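Local coordinates for Rev protein (PDB 5EQZ) that is of unknown function but belongs to the plasmid-encoded Borrelia Rev family, is probably a lipoprotein and folds as a long bundle of helices, at residues Tyr9-Glu12 with Lys13-Ile16; Asp29-Gly32 with Gly33-Lys36; Lys98-Ile101 with Trp102-Ala105. One frame throughout, in Å; residues are numbered along the deposited sequence.

Contact 1. Residues Tyr9-Glu12 with Lys13-Ile16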
ATOM      1  N   TYR A   9       6.624  13.204  28.658  1.00 24.87           N
ATOM      2  CA  TYR A   9       6.226  13.323  27.253  1.00 24.13           C
ATOM      3  C   TYR A   9       4.976  12.483  26.957  1.00 23.34           C
ATOM      4  O   TYR A   9       4.893  11.781  25.943  1.00 21.17           O
ATOM      5  CB  TYR A   9       7.379  12.934  26.322  1.00 25.63           C
ATOM      6  CG  TYR A   9       8.633  13.756  26.540  1.00 29.79           C
ATOM      7  CD1 TYR A   9       8.801  14.979  25.903  1.00 30.29           C
ATOM      8  CD2 TYR A   9       9.654  13.297  27.355  1.00 28.79           C
ATOM      9  CE1 TYR A   9       9.943  15.737  26.099  1.00 30.75           C
ATOM     10  CE2 TYR A   9      10.801  14.049  27.554  1.00 32.13           C
ATOM     11  CZ  TYR A   9      10.943  15.265  26.926  1.00 31.05           C
ATOM     12  OH  TYR A   9      12.099  16.011  27.129  1.00 33.32           O
ATOM     13  N   VAL A  10       3.998  12.554  27.867  1.00 23.00           N
ATOM     14  CA  VAL A  10       2.796  11.729  27.736  1.00 24.73           C
ATOM     15  C   VAL A  10       2.063  12.045  26.436  1.00 22.17           C
ATOM     16  O   VAL A  10       1.631  11.141  25.703  1.00 21.14           O
ATOM     17  CB  VAL A  10       1.879  11.926  28.956  1.00 27.71           C
ATOM     18  CG1 VAL A  10       0.539  11.238  28.724  1.00 30.40           C
ATOM     19  CG2 VAL A  10       2.551  11.394  30.213  1.00 30.90           C
ATOM     20  N   GLU A  11       1.899  13.335  26.128  1.00 21.93           N
ATOM     21  CA  GLU A  11       1.102  13.679  24.951  1.00 25.43           C
ATOM     22  C   GLU A  11       1.815  13.271  23.670  1.00 23.49           C
ATOM     23  O   GLU A  11       1.175  12.800  22.719  1.00 24.22           O
ATOM     24  CB  GLU A  11       0.758  15.169  24.944  1.00 34.51           C
ATOM     25  CG  GLU A  11      -0.293  15.526  25.998  1.00 45.27           C
ATOM     26  CD  GLU A  11      -1.455  14.524  26.041  1.00 48.32           C
ATOM     27  OE1 GLU A  11      -2.164  14.388  25.015  1.00 50.54           O
ATOM     28  OE2 GLU A  11      -1.645  13.866  27.097  1.00 47.82           O
ATOM     29  N   GLU A  12       3.142  13.403  23.645  1.00 22.44           N
ATOM     30  CA  GLU A  12       3.909  12.956  22.491  1.00 18.90           C
ATOM     31  C   GLU A  12       3.842  11.441  22.333  1.00 21.41           C
ATOM     32  O   GLU A  12       3.747  10.936  21.209  1.00 23.46           O
ATOM     33  CB  GLU A  12       5.363  13.409  22.627  1.00 26.64           C
ATOM     34  CG  GLU A  12       5.575  14.923  22.547  1.00 28.47           C
ATOM     35  CD  GLU A  12       5.322  15.647  23.867  1.00 33.16           C
ATOM     36  OE1 GLU A  12       4.995  14.986  24.879  1.00 28.79           O
ATOM     37  OE2 GLU A  12       5.459  16.892  23.893  1.00 38.06           O
ATOM     38  N   LYS A  13       3.921  10.699  23.441  1.00 20.75           N
ATOM     39  CA  LYS A  13       3.804   9.248  23.351  1.00 18.72           C
ATOM     40  C   LYS A  13       2.426   8.827  22.871  1.00 17.61           C
ATOM     41  O   LYS A  13       2.311   7.835  22.145  1.00 17.85           O
ATOM     42  CB  LYS A  13       4.115   8.602  24.698  1.00 17.98           C
ATOM     43  CG  LYS A  13       5.589   8.717  25.089  1.00 19.99           C
ATOM     44  CD  LYS A  13       5.819   8.293  26.510  1.00 22.54           C
ATOM     45  CE  LYS A  13       7.310   8.256  26.838  1.00 23.44           C
ATOM     46  NZ  LYS A  13       7.549   7.957  28.278  1.00 25.04           N
ATOM     47  N   LYS A  14       1.376   9.554  23.266  1.00 20.26           N
ATOM     48  CA  LYS A  14       0.040   9.242  22.755  1.00 20.66           C
ATOM     49  C   LYS A  14      -0.053   9.493  21.256  1.00 21.79           C
ATOM     50  O   LYS A  14      -0.688   8.713  20.527  1.00 22.03           O
ATOM     51  CB  LYS A  14      -1.018  10.047  23.511  1.00 22.69           C
ATOM     52  CG  LYS A  14      -1.192   9.643  24.956  1.00 21.58           C
ATOM     53  CD  LYS A  14      -2.364  10.400  25.577  1.00 23.69           C
ATOM     54  CE  LYS A  14      -2.462  10.090  27.044  1.00 22.70           C
ATOM     55  NZ  LYS A  14      -3.253  11.091  27.796  1.00 28.06           N
ATOM     56  N   GLU A  15       0.592  10.561  20.776  1.00 22.64           N
ATOM     57  CA  GLU A  15       0.617  10.826  19.340  1.00 24.01           C
ATOM     58  C   GLU A  15       1.231   9.660  18.587  1.00 19.33           C
ATOM     59  O   GLU A  15       0.682   9.191  17.583  1.00 23.13           O
ATOM     60  CB  GLU A  15       1.401  12.101  19.041  1.00 28.99           C
ATOM     61  CG  GLU A  15       0.805  13.372  19.593  1.00 35.28           C
ATOM     62  CD  GLU A  15       1.576  14.601  19.138  1.00 41.99           C
ATOM     63  OE1 GLU A  15       2.685  14.857  19.663  1.00 38.35           O
ATOM     64  OE2 GLU A  15       1.079  15.302  18.232  1.00 46.43           O
ATOM     65  N   ILE A  16       2.374   9.180  19.063  1.00 19.24           N
ATOM     66  CA  ILE A  16       3.053   8.068  18.414  1.00 19.30           C
ATOM     67  C   ILE A  16       2.177   6.824  18.448  1.00 19.12           C
ATOM     68  O   ILE A  16       2.019   6.139  17.429  1.00 17.99           O
ATOM     69  CB  ILE A  16       4.423   7.816  19.069  1.00 22.96           C
ATOM     70  CG1 ILE A  16       5.320   9.046  18.922  1.00 22.32           C
ATOM     71  CG2 ILE A  16       5.098   6.584  18.461  1.00 22.13           C
ATOM     72  CD1 ILE A  16       6.550   8.970  19.782  1.00 25.07           C
TER
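E11 and K14 form a salt bridge on the outer side of helix 10-24. K14 NZ donates to E11 OE2 at 3.3 Å. It uses the syn lone pair of OE2, on the side of the other carboxylate oxygen. The glutamate chain is bent at chi2 (-44°), which turns its carboxylate toward the N-terminal end of the helix, where the K14 ammonium group lies. The lysine chain runs extended to meet it. V10 lies alongside K14, pointing the same way, and its CG1 packs on K14 CE at 3.6 Å. The far end of the K14 chain, at CE, therefore rests on V10.

E12 and E15 also lie side by side. E12 CG is 4.1 Å from E15 OE1, but E12 OE2 and E15 OE1 stay 5.5 Å apart, so the like charges do not meet.

The backbone sets this spacing. K13 N bonds to Y9 O at 2.9 Å, and K14 N to V10 O at 2.9 Å. E15 N and I16 N continue the series to E11 O and E12 O. K13 NZ is hydrogen-bonded to O of H8, the last residue of what is evidently a His tag. On the inner side, Y9 and E12 touch L57, and I16 packs on K60 and L61 of helix 55-88. These are the first two turns of an amphipathic helix: Y9 holds the N-cap position, and an i to i+3 salt bridge lies on the exposed side.

Contact 2. Residues Asp29-Gly32 with Gly33-Lys36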
ATOM      1  N   ASP A  29      -4.466  -4.126   0.405  1.00 22.89           N
ATOM      2  CA  ASP A  29      -5.427  -3.392  -0.411  1.00 23.26           C
ATOM      3  C   ASP A  29      -5.728  -2.000   0.147  1.00 20.81           C
ATOM      4  O   ASP A  29      -6.614  -1.318  -0.361  1.00 23.95           O
ATOM      5  CB  ASP A  29      -6.712  -4.214  -0.649  1.00 29.56           C
ATOM      6  CG  ASP A  29      -7.603  -4.358   0.584  1.00 33.75           C
ATOM      7  OD1 ASP A  29      -7.201  -4.054   1.721  1.00 32.21           O
ATOM      8  OD2 ASP A  29      -8.754  -4.788   0.396  1.00 36.45           O
ATOM      9  N   SER A  30      -4.967  -1.535   1.140  1.00 20.87           N
ATOM     10  CA  SER A  30      -5.063  -0.137   1.541  1.00 20.41           C
ATOM     11  C   SER A  30      -4.585   0.770   0.421  1.00 21.89           C
ATOM     12  O   SER A  30      -3.591   0.480  -0.242  1.00 25.18           O
ATOM     13  CB  SER A  30      -4.218   0.121   2.796  1.00 20.91           C
ATOM     14  OG  SER A  30      -4.672  -0.675   3.867  1.00 22.53           O
ATOM     15  N   SER A  31      -5.274   1.893   0.228  1.00 26.65           N
ATOM     16  CA  SER A  31      -4.921   2.781  -0.874  1.00 33.33           C
ATOM     17  C   SER A  31      -3.515   3.351  -0.693  1.00 33.00           C
ATOM     18  O   SER A  31      -3.012   3.500   0.428  1.00 31.55           O
ATOM     19  CB  SER A  31      -5.939   3.924  -0.999  1.00 37.61           C
ATOM     20  OG  SER A  31      -5.708   4.943  -0.035  1.00 36.54           O
ATOM     21  N   GLY A  32      -2.868   3.651  -1.820  1.00 34.36           N
ATOM     22  CA  GLY A  32      -1.572   4.305  -1.760  1.00 36.89           C
ATOM     23  C   GLY A  32      -1.606   5.621  -1.004  1.00 37.35           C
ATOM     24  O   GLY A  32      -0.658   5.951  -0.285  1.00 34.32           O
ATOM     25  N   GLY A  33      -2.697   6.382  -1.146  1.00 36.74           N
ATOM     26  CA  GLY A  33      -2.822   7.632  -0.417  1.00 36.12           C
ATOM     27  C   GLY A  33      -2.751   7.465   1.088  1.00 33.17           C
ATOM     28  O   GLY A  33      -2.237   8.342   1.787  1.00 34.18           O
ATOM     29  N   LYS A  34      -3.264   6.348   1.614  1.00 30.63           N
ATOM     30  CA  LYS A  34      -3.150   6.101   3.052  1.00 33.52           C
ATOM     31  C   LYS A  34      -1.703   5.871   3.466  1.00 29.45           C
ATOM     32  O   LYS A  34      -1.281   6.302   4.553  1.00 24.07           O
ATOM     33  CB  LYS A  34      -4.013   4.905   3.459  1.00 37.49           C
ATOM     34  CG  LYS A  34      -5.477   5.244   3.677  1.00 42.39           C
ATOM     35  CD  LYS A  34      -5.971   4.732   5.020  1.00 44.91           C
ATOM     36  CE  LYS A  34      -6.067   3.215   5.031  1.00 48.35           C
ATOM     37  NZ  LYS A  34      -7.045   2.730   6.054  1.00 49.73           N
ATOM     38  N   PHE A  35      -0.929   5.178   2.627  1.00 28.54           N
ATOM     39  CA  PHE A  35       0.487   4.982   2.929  1.00 25.10           C
ATOM     40  C   PHE A  35       1.232   6.309   2.951  1.00 30.42           C
ATOM     41  O   PHE A  35       1.986   6.591   3.890  1.00 28.23           O
ATOM     42  CB  PHE A  35       1.132   4.040   1.917  1.00 25.29           C
ATOM     43  CG  PHE A  35       0.846   2.598   2.161  1.00 24.30           C
ATOM     44  CD1 PHE A  35      -0.281   1.997   1.600  1.00 23.80           C
ATOM     45  CD2 PHE A  35       1.705   1.830   2.940  1.00 21.71           C
ATOM     46  CE1 PHE A  35      -0.544   0.659   1.817  1.00 23.11           C
ATOM     47  CE2 PHE A  35       1.442   0.487   3.172  1.00 22.02           C
ATOM     48  CZ  PHE A  35       0.328  -0.100   2.608  1.00 22.38           C
ATOM     49  N   LYS A  36       1.048   7.132   1.910  1.00 30.47           N
ATOM     50  CA  LYS A  36       1.772   8.397   1.866  1.00 30.64           C
ATOM     51  C   LYS A  36       1.342   9.314   2.994  1.00 29.78           C
ATOM     52  O   LYS A  36       2.173  10.049   3.541  1.00 32.70           O
ATOM     53  CB  LYS A  36       1.584   9.095   0.519  1.00 33.88           C
ATOM     54  CG  LYS A  36       2.600  10.212   0.297  1.00 38.40           C
ATOM     55  CD  LYS A  36       2.195  11.163  -0.820  1.00 42.54           C
ATOM     56  CE  LYS A  36       3.023  12.441  -0.778  1.00 45.24           C
ATOM     57  NZ  LYS A  36       2.358  13.506   0.015  1.00 44.05           N
TER
HETATM   58  O   HOH W   1      -7.069  -0.070   4.556  1.00 37.35           O
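S30 meets F35 and K34 where the chain enters helix 32-48, at an N-cap formed by the next residue, S31. S30 CB packs against F35 CE1 at 3.8 Å, and S30 O lies at the edge of the same ring, in its plane. That carbonyl is also bonded to K75 NZ of helix 55-88. S30 OG is bonded to V27 N, and a water at 2.6 Å from S30 OG joins it to K34 NZ. The water accepts from the lysine. The K34 chain bends at chi2 and chi3 (-70°), which folds its ammonium group back toward S30, close enough for the water to bridge.

S31 is the capping residue. Its OG sits between its own backbone N and carbonyl carbon (chi1 79°), facing the first turn. From there it accepts from K34 N at 3.3 Å, the usual N-cap to N3 bond. S31 O gives further but weaker support: K34 N and F35 N both make weak bonds to it. It also lies at the edge of the F35 ring, 3.3 Å from CD1. The two serine carbonyls thus line one edge of the phenyl group. Elsewhere the ring packs on F68 and L72 of helix 55-88 and on L141 of helix 122-142, so it ties the helix start to the bundle.

G32 is the first helical residue. K36 pairs through its NZ with D40, and K36 N is hydrogen-bonded to G32 O at 3.0 Å.

Contact 3. Residues Lys98-Ile101 with Trp102-Ala105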
ATOM      1  N   LYS A  98     -10.555 -13.339 -17.303  1.00 23.16           N
ATOM      2  CA  LYS A  98     -11.070 -12.013 -16.970  1.00 19.43           C
ATOM      3  C   LYS A  98     -11.351 -11.874 -15.479  1.00 18.35           C
ATOM      4  O   LYS A  98     -10.974 -10.867 -14.855  1.00 19.67           O
ATOM      5  CB  LYS A  98     -12.336 -11.724 -17.774  1.00 21.80           C
ATOM      6  CG  LYS A  98     -12.118 -11.450 -19.247  1.00 25.10           C
ATOM      7  CD  LYS A  98     -13.497 -11.236 -19.881  1.00 27.02           C
ATOM      8  CE  LYS A  98     -13.442 -11.132 -21.369  1.00 33.92           C
ATOM      9  NZ  LYS A  98     -14.833 -11.012 -21.898  1.00 28.50           N
ATOM     10  N   ARG A  99     -12.020 -12.869 -14.888  1.00 19.96           N
ATOM     11  CA  ARG A  99     -12.269 -12.811 -13.448  1.00 20.34           C
ATOM     12  C   ARG A  99     -10.965 -12.837 -12.662  1.00 20.55           C
ATOM     13  O   ARG A  99     -10.855 -12.191 -11.609  1.00 20.75           O
ATOM     14  CB  ARG A  99     -13.177 -13.956 -13.003  1.00 23.96           C
ATOM     15  CG  ARG A  99     -14.548 -13.936 -13.657  1.00 32.28           C
ATOM     16  CD  ARG A  99     -15.522 -14.927 -13.026  1.00 39.76           C
ATOM     17  NE  ARG A  99     -15.396 -16.271 -13.578  1.00 45.66           N
ATOM     18  CZ  ARG A  99     -16.239 -16.777 -14.474  1.00 49.55           C
ATOM     19  NH1 ARG A  99     -17.258 -16.050 -14.918  1.00 51.18           N
ATOM     20  NH2 ARG A  99     -16.068 -18.006 -14.935  1.00 53.00           N
ATOM     21  N   LYS A 100      -9.956 -13.545 -13.182  1.00 22.28           N
ATOM     22  CA  LYS A 100      -8.650 -13.584 -12.527  1.00 22.87           C
ATOM     23  C   LYS A 100      -7.982 -12.209 -12.534  1.00 23.06           C
ATOM     24  O   LYS A 100      -7.461 -11.763 -11.508  1.00 25.27           O
ATOM     25  CB  LYS A 100      -7.758 -14.615 -13.215  1.00 24.06           C
ATOM     26  CG  LYS A 100      -6.486 -14.959 -12.454  1.00 30.68           C
ATOM     27  CD  LYS A 100      -6.780 -15.349 -11.031  1.00 35.15           C
ATOM     28  CE  LYS A 100      -5.557 -15.955 -10.378  1.00 41.12           C
ATOM     29  NZ  LYS A 100      -5.764 -16.110  -8.913  1.00 43.65           N
ATOM     30  N   ILE A 101      -7.996 -11.511 -13.677  1.00 21.01           N
ATOM     31  CA  ILE A 101      -7.448 -10.153 -13.735  1.00 22.97           C
ATOM     32  C   ILE A 101      -8.169  -9.259 -12.738  1.00 22.18           C
ATOM     33  O   ILE A 101      -7.547  -8.509 -11.973  1.00 21.71           O
ATOM     34  CB  ILE A 101      -7.564  -9.581 -15.163  1.00 24.09           C
ATOM     35  CG1 ILE A 101      -6.754 -10.418 -16.150  1.00 26.22           C
ATOM     36  CG2 ILE A 101      -7.114  -8.101 -15.181  1.00 19.43           C
ATOM     37  CD1 ILE A 101      -7.063 -10.111 -17.603  1.00 26.35           C
ATOM     38  N   TRP A 102      -9.498  -9.325 -12.741  1.00 19.72           N
ATOM     39  CA  TRP A 102     -10.302  -8.518 -11.833  1.00 22.08           C
ATOM     40  C   TRP A 102      -9.946  -8.801 -10.374  1.00 20.08           C
ATOM     41  O   TRP A 102      -9.742  -7.873  -9.577  1.00 21.07           O
ATOM     42  CB  TRP A 102     -11.779  -8.788 -12.107  1.00 20.82           C
ATOM     43  CG  TRP A 102     -12.684  -8.174 -11.121  1.00 20.70           C
ATOM     44  CD1 TRP A 102     -13.136  -6.883 -11.106  1.00 22.11           C
ATOM     45  CD2 TRP A 102     -13.263  -8.819  -9.984  1.00 26.56           C
ATOM     46  NE1 TRP A 102     -13.967  -6.688 -10.027  1.00 26.77           N
ATOM     47  CE2 TRP A 102     -14.061  -7.861  -9.322  1.00 27.96           C
ATOM     48  CE3 TRP A 102     -13.184 -10.116  -9.457  1.00 29.43           C
ATOM     49  CZ2 TRP A 102     -14.771  -8.161  -8.156  1.00 31.08           C
ATOM     50  CZ3 TRP A 102     -13.889 -10.409  -8.306  1.00 31.30           C
ATOM     51  CH2 TRP A 102     -14.673  -9.439  -7.669  1.00 32.43           C
ATOM     52  N   SER A 103      -9.853 -10.080 -10.006  1.00 20.19           N
ATOM     53  CA  SER A 103      -9.648 -10.419  -8.600  1.00 21.96           C
ATOM     54  C   SER A 103      -8.221 -10.113  -8.151  1.00 22.41           C
ATOM     55  O   SER A 103      -8.006  -9.703  -7.002  1.00 20.30           O
ATOM     56  CB  SER A 103      -9.981 -11.885  -8.352  1.00 29.89           C
ATOM     57  OG  SER A 103      -8.970 -12.721  -8.873  1.00 34.28           O
ATOM     58  N   GLU A 104      -7.233 -10.309  -9.034  1.00 22.88           N
ATOM     59  CA  GLU A 104      -5.848  -9.980  -8.687  1.00 23.60           C
ATOM     60  C   GLU A 104      -5.691  -8.487  -8.443  1.00 22.38           C
ATOM     61  O   GLU A 104      -4.987  -8.060  -7.512  1.00 21.59           O
ATOM     62  CB  GLU A 104      -4.904 -10.430  -9.803  1.00 24.59           C
ATOM     63  CG  GLU A 104      -4.685 -11.928  -9.896  1.00 28.53           C
ATOM     64  CD  GLU A 104      -3.879 -12.485  -8.744  1.00 33.74           C
ATOM     65  OE1 GLU A 104      -4.218 -13.582  -8.264  1.00 38.47           O
ATOM     66  OE2 GLU A 104      -2.910 -11.825  -8.308  1.00 34.56           O
ATOM     67  N   ALA A 105      -6.324  -7.672  -9.281  1.00 20.62           N
ATOM     68  CA  ALA A 105      -6.290  -6.235  -9.055  1.00 19.51           C
ATOM     69  C   ALA A 105      -6.995  -5.881  -7.757  1.00 19.37           C
ATOM     70  O   ALA A 105      -6.486  -5.074  -6.966  1.00 18.46           O
ATOM     71  CB  ALA A 105      -6.922  -5.500 -10.238  1.00 20.36           C
TER
HETATM   72  O   HOH W   2      -7.088 -13.892  -7.474  1.00 35.68           O
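K100 and E104 pair across one turn on the flank of helix 95-107 beside helix 55-88, where E104 touches T85 and I86 and K100 stays exposed. K100 NZ donates to E104 OE1 at 3.0 Å, using the anti lone pair, away from the other carboxylate oxygen. Both chains bend at chi2, K100 at 52° and E104 at -70°, and this brings the two ends together. The aliphatic part shares in the contact, with K100 CE 3.4 Å from E104 OE1. A water links S103 OG to K100 NZ. It accepts from K100 NZ at 3.0 Å and lies 2.6 Å from S103 OG. S103 OG also lies 3.2 Å from K100 O.

The opposite character appears at I101 and A105, which are buried. I101 packs on I86 of helix 55-88 and on M126 and A130 of helix 122-142. A105 CB sits 3.5 Å from I101 O and touches V110. K98 is also buried, and its NZ is bonded to L115 O.

W102 is partly exposed. Its CG is anti to the backbone N (chi1 172°), which swings the indole outward from the helix. The ring still meets R99 O at its edge, in plane, with CE3 at 3.8 Å.

Regular backbone bonds hold the turns, among them W102 N to K98 O and E104 N to K100 O. The arrangement is that of an amphipathic helix in a helical bundle, with an i to i+4 salt bridge at its flank.

How the contacts relate
The three contacts follow one another along the chain and do not touch. Contact 1 opens helix 10-24, contact 2 opens the next helix, 32-48, and contact 3 lies within helix 95-107. Contact 2 is the most central, its centre about 5 Å from the centre of the chain. Contacts 1 and 3 lie on opposite sides of that centre, with their own centres about 43 Å apart. Contact 3 comes nearer to contact 2, about 6 Å between nearest atoms, against about 13 Å for contact 1. Helix 55-88 links all three, since each packs side chains on it.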